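Local coordinates for protein nucleoside-diphosphate sugar epimerase (SulA family) (Corynebacterium glutamicum, PDB 3OH8) that probably acts as a nucleoside-diphosphate sugar epimerase that binds a dinucleotide cofactor in a Rossmann-type domain, at residues Thr111-Ala115 with Ser116-Gly120; Phe427-Asp431 with Ile432-Ile436. All coordinates share one frame; numbering follows the deposited sequence.

Interaction 1: residues Thr111-Ala115 with Ser116-Gly120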
ATOM      1  N   THR A 111      21.568  -5.054  17.118  1.00 35.19           N
ATOM      2  CA  THR A 111      20.515  -4.975  18.127  1.00 38.85           C
ATOM      3  C   THR A 111      20.520  -6.268  18.949  1.00 46.43           C
ATOM      4  O   THR A 111      20.973  -7.310  18.474  1.00 44.63           O
ATOM      5  CB  THR A 111      19.121  -4.742  17.486  1.00 39.02           C
ATOM      6  OG1 THR A 111      18.126  -4.624  18.507  1.00 40.61           O
ATOM      7  CG2 THR A 111      18.743  -5.888  16.561  1.00 35.42           C
ATOM      8  N   ARG A 112      20.047  -6.207  20.188  1.00 49.56           N
ATOM      9  CA  ARG A 112      20.106  -7.387  21.048  1.00 52.34           C
ATOM     10  C   ARG A 112      18.944  -8.337  20.803  1.00 50.18           C
ATOM     11  O   ARG A 112      18.913  -9.444  21.340  1.00 52.20           O
ATOM     12  CB  ARG A 112      20.233  -7.010  22.529  1.00 57.26           C
ATOM     13  CG  ARG A 112      21.631  -6.547  22.897  1.00 63.45           C
ATOM     14  CD  ARG A 112      21.980  -6.789  24.349  1.00 68.29           C
ATOM     15  NE  ARG A 112      23.422  -6.699  24.560  1.00 71.36           N
ATOM     16  CZ  ARG A 112      24.083  -5.557  24.721  1.00 74.08           C
ATOM     17  NH1 ARG A 112      23.429  -4.401  24.698  1.00 72.78           N
ATOM     18  NH2 ARG A 112      25.398  -5.569  24.903  1.00 73.69           N
ATOM     19  N   LEU A 113      17.998  -7.898  19.978  1.00 51.97           N
ATOM     20  CA  LEU A 113      16.901  -8.753  19.549  1.00 49.12           C
ATOM     21  C   LEU A 113      17.454  -9.940  18.776  1.00 51.53           C
ATOM     22  O   LEU A 113      18.311  -9.773  17.911  1.00 51.70           O
ATOM     23  CB  LEU A 113      15.950  -7.980  18.635  1.00 45.39           C
ATOM     24  CG  LEU A 113      15.405  -6.641  19.115  1.00 44.02           C
ATOM     25  CD1 LEU A 113      14.594  -5.979  18.017  1.00 39.73           C
ATOM     26  CD2 LEU A 113      14.567  -6.846  20.361  1.00 47.34           C
ATOM     27  N   PRO A 114      16.970 -11.147  19.088  1.00 53.63           N
ATOM     28  CA  PRO A 114      17.356 -12.326  18.310  1.00 56.96           C
ATOM     29  C   PRO A 114      16.944 -12.177  16.846  1.00 56.50           C
ATOM     30  O   PRO A 114      15.904 -11.573  16.550  1.00 55.18           O
ATOM     31  CB  PRO A 114      16.569 -13.465  18.975  1.00 59.16           C
ATOM     32  CG  PRO A 114      15.525 -12.794  19.820  1.00 59.50           C
ATOM     33  CD  PRO A 114      16.121 -11.491  20.238  1.00 56.55           C
ATOM     34  N   ALA A 115      17.757 -12.716  15.945  1.00 51.26           N
ATOM     35  CA  ALA A 115      17.461 -12.669  14.521  1.00 46.04           C
ATOM     36  C   ALA A 115      16.025 -13.097  14.243  1.00 41.92           C
ATOM     37  O   ALA A 115      15.346 -12.516  13.401  1.00 40.64           O
ATOM     38  CB  ALA A 115      18.429 -13.550  13.754  1.00 46.72           C
ATOM     39  N   SER A 116      15.563 -14.114  14.959  1.00 37.36           N
ATOM     40  CA  SER A 116      14.214 -14.611  14.771  1.00 38.67           C
ATOM     41  C   SER A 116      13.168 -13.511  14.949  1.00 36.82           C
ATOM     42  O   SER A 116      12.059 -13.610  14.427  1.00 38.20           O
ATOM     43  CB  SER A 116      13.933 -15.761  15.733  1.00 51.89           C
ATOM     44  OG  SER A 116      12.589 -16.195  15.608  1.00 60.72           O
ATOM     45  N   THR A 117      13.532 -12.468  15.688  1.00 32.96           N
ATOM     46  CA  THR A 117      12.652 -11.328  15.944  1.00 35.01           C
ATOM     47  C   THR A 117      12.512 -10.411  14.720  1.00 33.49           C
ATOM     48  O   THR A 117      11.547  -9.647  14.601  1.00 28.28           O
ATOM     49  CB  THR A 117      13.220 -10.470  17.105  1.00 58.29           C
ATOM     50  OG1 THR A 117      13.367 -11.279  18.280  1.00 60.16           O
ATOM     51  CG2 THR A 117      12.317  -9.285  17.409  1.00 58.59           C
ATOM     52  N   LEU A 118      13.482 -10.485  13.814  1.00 26.49           N
ATOM     53  CA  LEU A 118      13.598  -9.504  12.748  1.00 24.37           C
ATOM     54  C   LEU A 118      13.269 -10.093  11.392  1.00 22.86           C
ATOM     55  O   LEU A 118      13.187  -9.377  10.404  1.00 20.82           O
ATOM     56  CB  LEU A 118      15.021  -8.958  12.715  1.00 24.70           C
ATOM     57  CG  LEU A 118      15.522  -8.310  14.006  1.00 30.73           C
ATOM     58  CD1 LEU A 118      17.046  -8.309  14.049  1.00 28.98           C
ATOM     59  CD2 LEU A 118      14.960  -6.901  14.139  1.00 32.09           C
ATOM     60  N   THR A 119      13.098 -11.403  11.343  1.00 19.74           N
ATOM     61  CA  THR A 119      12.837 -12.091  10.092  1.00 26.49           C
ATOM     62  C   THR A 119      11.623 -11.537   9.337  1.00 22.18           C
ATOM     63  O   THR A 119      11.695 -11.264   8.133  1.00 23.30           O
ATOM     64  CB  THR A 119      12.654 -13.593  10.344  1.00 35.13           C
ATOM     65  OG1 THR A 119      13.922 -14.157  10.694  1.00 46.16           O
ATOM     66  CG2 THR A 119      12.137 -14.273   9.108  1.00 39.56           C
ATOM     67  N   GLY A 120      10.512 -11.382  10.045  1.00 23.80           N
ATOM     68  CA  GLY A 120       9.278 -10.881   9.454  1.00 22.28           C
ATOM     69  C   GLY A 120       9.435  -9.484   8.879  1.00 20.54           C
ATOM     70  O   GLY A 120       9.071  -9.227   7.732  1.00 22.72           O
TER
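L118 spreads its two methyls over two residues of the chain that leads up to it. Its CD1 meets CG2 of T111 tip to tip at 3.9 Å. Its CD2 lies 4.0 Å from CD1 of L113, and these two leucines cross at about a right angle. L113 also crosses T117, with CB to CB at 4.0 Å. T117 holds CG2 anti to its backbone N (chi1 -58° for OG1), which sets that methyl near CB and CD1 of L113. The same torsion turns OG1 toward the proline ring of P114, 3.1 Å from CG.

Backbone bonds close the turn. N of T117 donates to O of P114 at 2.7 Å, and N of L118 donates to O of A115 at 2.8 Å with an N-H...O angle of 162°. N and OG1 of T119 each add a weak bond to the same O of A115.

This is the turn between strand 102-110 and helix 119-139. A86, W90 and L3 add to its apolar side, and I454 of helix 448-454 touches A115 and S116. Aliphatic carbons of T111, L113, T117 and L118 meet without directional bonds. The directional part is in the backbone: the carbonyl of A115 is gripped mainly by N of L118, and T119 adds little to that hold.

Interaction 2: residues Phe427-Asp431 with Ile432-Ile436; sequences FRYTD and IGAAI
Y429 packs on A435 at the start of helix 432-440, where D431 holds the N-cap position. The contacts between the side chains are apolar. CB of Y429 touches CB of A435 at 3.8 Å. The tyrosine keeps CG anti to its own carbonyl carbon (chi1 -52°), and this carries the ring past the first turn of the helix. CG of Y429 comes to 3.9 Å from CA of A435. On the same ring, CD1 of Y429 is 3.8 Å from O of A434 and 4.3 Å from CB of A434.

Other parts of the fold close in on this packing. H438, further along the helix, stacks on the ring of Y429, while A341 and W339 of strand 336-341 both touch A435. On the polar side, D344 of helix 342-354 accepts the backbone N-H groups of R428 and Y429, and D347 of that helix forms a salt bridge with R428.

The hydrogen bonding across the two segments is backbone only. The side chain of D431 makes no capping bond. The backbone O of D431 instead accepts the N-H of A435, with N to O at 3.1 Å and an N-H...O angle of 155°.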
ATOM      1  N   PHE A 427      -1.497  -8.823 -10.800  1.00 18.49           N
ATOM      2  CA  PHE A 427      -1.784  -8.632  -9.383  1.00 18.35           C
ATOM      3  C   PHE A 427      -0.599  -9.113  -8.571  1.00 18.93           C
ATOM      4  O   PHE A 427       0.018 -10.118  -8.900  1.00 17.71           O
ATOM      5  CB  PHE A 427      -3.019  -9.429  -8.958  1.00 18.91           C
ATOM      6  CG  PHE A 427      -4.304  -8.873  -9.480  1.00 18.06           C
ATOM      7  CD1 PHE A 427      -4.772  -9.239 -10.727  1.00 20.04           C
ATOM      8  CD2 PHE A 427      -5.047  -7.986  -8.720  1.00 18.32           C
ATOM      9  CE1 PHE A 427      -5.966  -8.737 -11.216  1.00 22.74           C
ATOM     10  CE2 PHE A 427      -6.242  -7.467  -9.203  1.00 23.60           C
ATOM     11  CZ  PHE A 427      -6.704  -7.841 -10.452  1.00 18.78           C
ATOM     12  N   ARG A 428      -0.294  -8.393  -7.500  1.00 17.06           N
ATOM     13  CA  ARG A 428       0.744  -8.803  -6.575  1.00 18.14           C
ATOM     14  C   ARG A 428       0.326 -10.053  -5.812  1.00 20.24           C
ATOM     15  O   ARG A 428       1.137 -10.953  -5.593  1.00 18.80           O
ATOM     16  CB  ARG A 428       1.032  -7.686  -5.579  1.00 15.53           C
ATOM     17  CG  ARG A 428       1.615  -6.430  -6.215  1.00 13.19           C
ATOM     18  CD  ARG A 428       2.162  -5.489  -5.149  1.00 12.80           C
ATOM     19  NE  ARG A 428       2.431  -4.152  -5.687  1.00 12.41           N
ATOM     20  CZ  ARG A 428       3.226  -3.265  -5.099  1.00 14.69           C
ATOM     21  NH1 ARG A 428       3.825  -3.585  -3.961  1.00 11.60           N
ATOM     22  NH2 ARG A 428       3.422  -2.063  -5.645  1.00 12.45           N
ATOM     23  N   TYR A 429      -0.934 -10.098  -5.388  1.00 20.91           N
ATOM     24  CA  TYR A 429      -1.434 -11.231  -4.617  1.00 18.08           C
ATOM     25  C   TYR A 429      -2.757 -11.740  -5.176  1.00 22.20           C
ATOM     26  O   TYR A 429      -3.802 -11.120  -5.005  1.00 24.40           O
ATOM     27  CB  TYR A 429      -1.569 -10.845  -3.148  1.00 14.50           C
ATOM     28  CG  TYR A 429      -0.296 -10.245  -2.622  1.00 17.28           C
ATOM     29  CD1 TYR A 429       0.789 -11.055  -2.301  1.00 20.62           C
ATOM     30  CD2 TYR A 429      -0.156  -8.864  -2.493  1.00 13.77           C
ATOM     31  CE1 TYR A 429       1.986 -10.508  -1.847  1.00 21.82           C
ATOM     32  CE2 TYR A 429       1.029  -8.308  -2.031  1.00 18.81           C
ATOM     33  CZ  TYR A 429       2.098  -9.143  -1.720  1.00 22.35           C
ATOM     34  OH  TYR A 429       3.271  -8.617  -1.275  1.00 17.87           O
ATOM     35  N   THR A 430      -2.700 -12.869  -5.866  1.00 20.96           N
ATOM     36  CA  THR A 430      -3.911 -13.464  -6.416  1.00 21.12           C
ATOM     37  C   THR A 430      -4.594 -14.353  -5.368  1.00 22.86           C
ATOM     38  O   THR A 430      -5.799 -14.602  -5.440  1.00 27.77           O
ATOM     39  CB  THR A 430      -3.598 -14.287  -7.692  1.00 20.71           C
ATOM     40  OG1 THR A 430      -2.574 -15.237  -7.399  1.00 21.75           O
ATOM     41  CG2 THR A 430      -3.096 -13.381  -8.812  1.00 18.82           C
ATOM     42  N   ASP A 431      -3.823 -14.823  -4.392  1.00 25.55           N
ATOM     43  CA  ASP A 431      -4.351 -15.742  -3.384  1.00 27.75           C
ATOM     44  C   ASP A 431      -4.342 -15.115  -1.999  1.00 22.38           C
ATOM     45  O   ASP A 431      -3.338 -14.550  -1.570  1.00 21.63           O
ATOM     46  CB  ASP A 431      -3.538 -17.038  -3.359  1.00 33.60           C
ATOM     47  CG  ASP A 431      -3.293 -17.592  -4.745  1.00 54.30           C
ATOM     48  OD1 ASP A 431      -4.266 -17.685  -5.529  1.00 57.27           O
ATOM     49  OD2 ASP A 431      -2.125 -17.929  -5.049  1.00 62.59           O
ATOM     50  N   ILE A 432      -5.457 -15.243  -1.292  1.00 18.85           N
ATOM     51  CA  ILE A 432      -5.617 -14.547  -0.024  1.00 21.49           C
ATOM     52  C   ILE A 432      -4.605 -14.976   1.045  1.00 22.95           C
ATOM     53  O   ILE A 432      -4.171 -14.159   1.855  1.00 20.29           O
ATOM     54  CB  ILE A 432      -7.055 -14.696   0.513  1.00 22.51           C
ATOM     55  CG1 ILE A 432      -7.299 -13.683   1.634  1.00 19.60           C
ATOM     56  CG2 ILE A 432      -7.312 -16.131   0.960  1.00 25.44           C
ATOM     57  CD1 ILE A 432      -8.752 -13.538   2.019  1.00 23.22           C
ATOM     58  N   GLY A 433      -4.236 -16.254   1.040  1.00 22.08           N
ATOM     59  CA  GLY A 433      -3.182 -16.748   1.907  1.00 26.70           C
ATOM     60  C   GLY A 433      -1.883 -15.991   1.704  1.00 20.86           C
ATOM     61  O   GLY A 433      -1.221 -15.610   2.662  1.00 17.10           O
ATOM     62  N   ALA A 434      -1.518 -15.756   0.452  1.00 19.47           N
ATOM     63  CA  ALA A 434      -0.305 -14.997   0.164  1.00 23.05           C
ATOM     64  C   ALA A 434      -0.423 -13.518   0.552  1.00 23.26           C
ATOM     65  O   ALA A 434       0.551 -12.919   0.993  1.00 19.59           O
ATOM     66  CB  ALA A 434       0.079 -15.134  -1.302  1.00 15.88           C
ATOM     67  N   ALA A 435      -1.606 -12.929   0.375  1.00 18.15           N
ATOM     68  CA  ALA A 435      -1.823 -11.538   0.775  1.00 17.41           C
ATOM     69  C   ALA A 435      -1.704 -11.390   2.287  1.00 14.32           C
ATOM     70  O   ALA A 435      -1.082 -10.452   2.793  1.00 15.40           O
ATOM     71  CB  ALA A 435      -3.197 -11.058   0.311  1.00 19.69           C
ATOM     72  N   ILE A 436      -2.291 -12.336   3.009  1.00 15.93           N
ATOM     73  CA  ILE A 436      -2.297 -12.298   4.472  1.00 18.57           C
ATOM     74  C   ILE A 436      -0.891 -12.519   5.045  1.00 21.40           C
ATOM     75  O   ILE A 436      -0.496 -11.872   6.025  1.00 21.55           O
ATOM     76  CB  ILE A 436      -3.286 -13.346   5.035  1.00 19.14           C
ATOM     77  CG1 ILE A 436      -4.733 -12.925   4.748  1.00 18.05           C
ATOM     78  CG2 ILE A 436      -3.093 -13.551   6.530  1.00 19.86           C
ATOM     79  CD1 ILE A 436      -5.716 -14.077   4.852  1.00 21.68           C
TER

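Overall arrangement
Interactions 1 and 2 both lie where a loop runs into a helix, but in different parts of the chain. Their centres are 25 Å apart and their nearest atoms about 10 Å apart, so they do not touch. Interaction 1 follows strand 102-110, the last in sequence of the antiparallel sheet. Interaction 2 packs against strand 336-341 of the mixed, largely parallel sheet, in the DUF1731 region. Helix 119-139 relates them: its first two residues, T119 and G120, belong to interaction 1, and D132, further along it, forms a salt bridge with R428 of interaction 2. Both contacts are packing at the start of a helix.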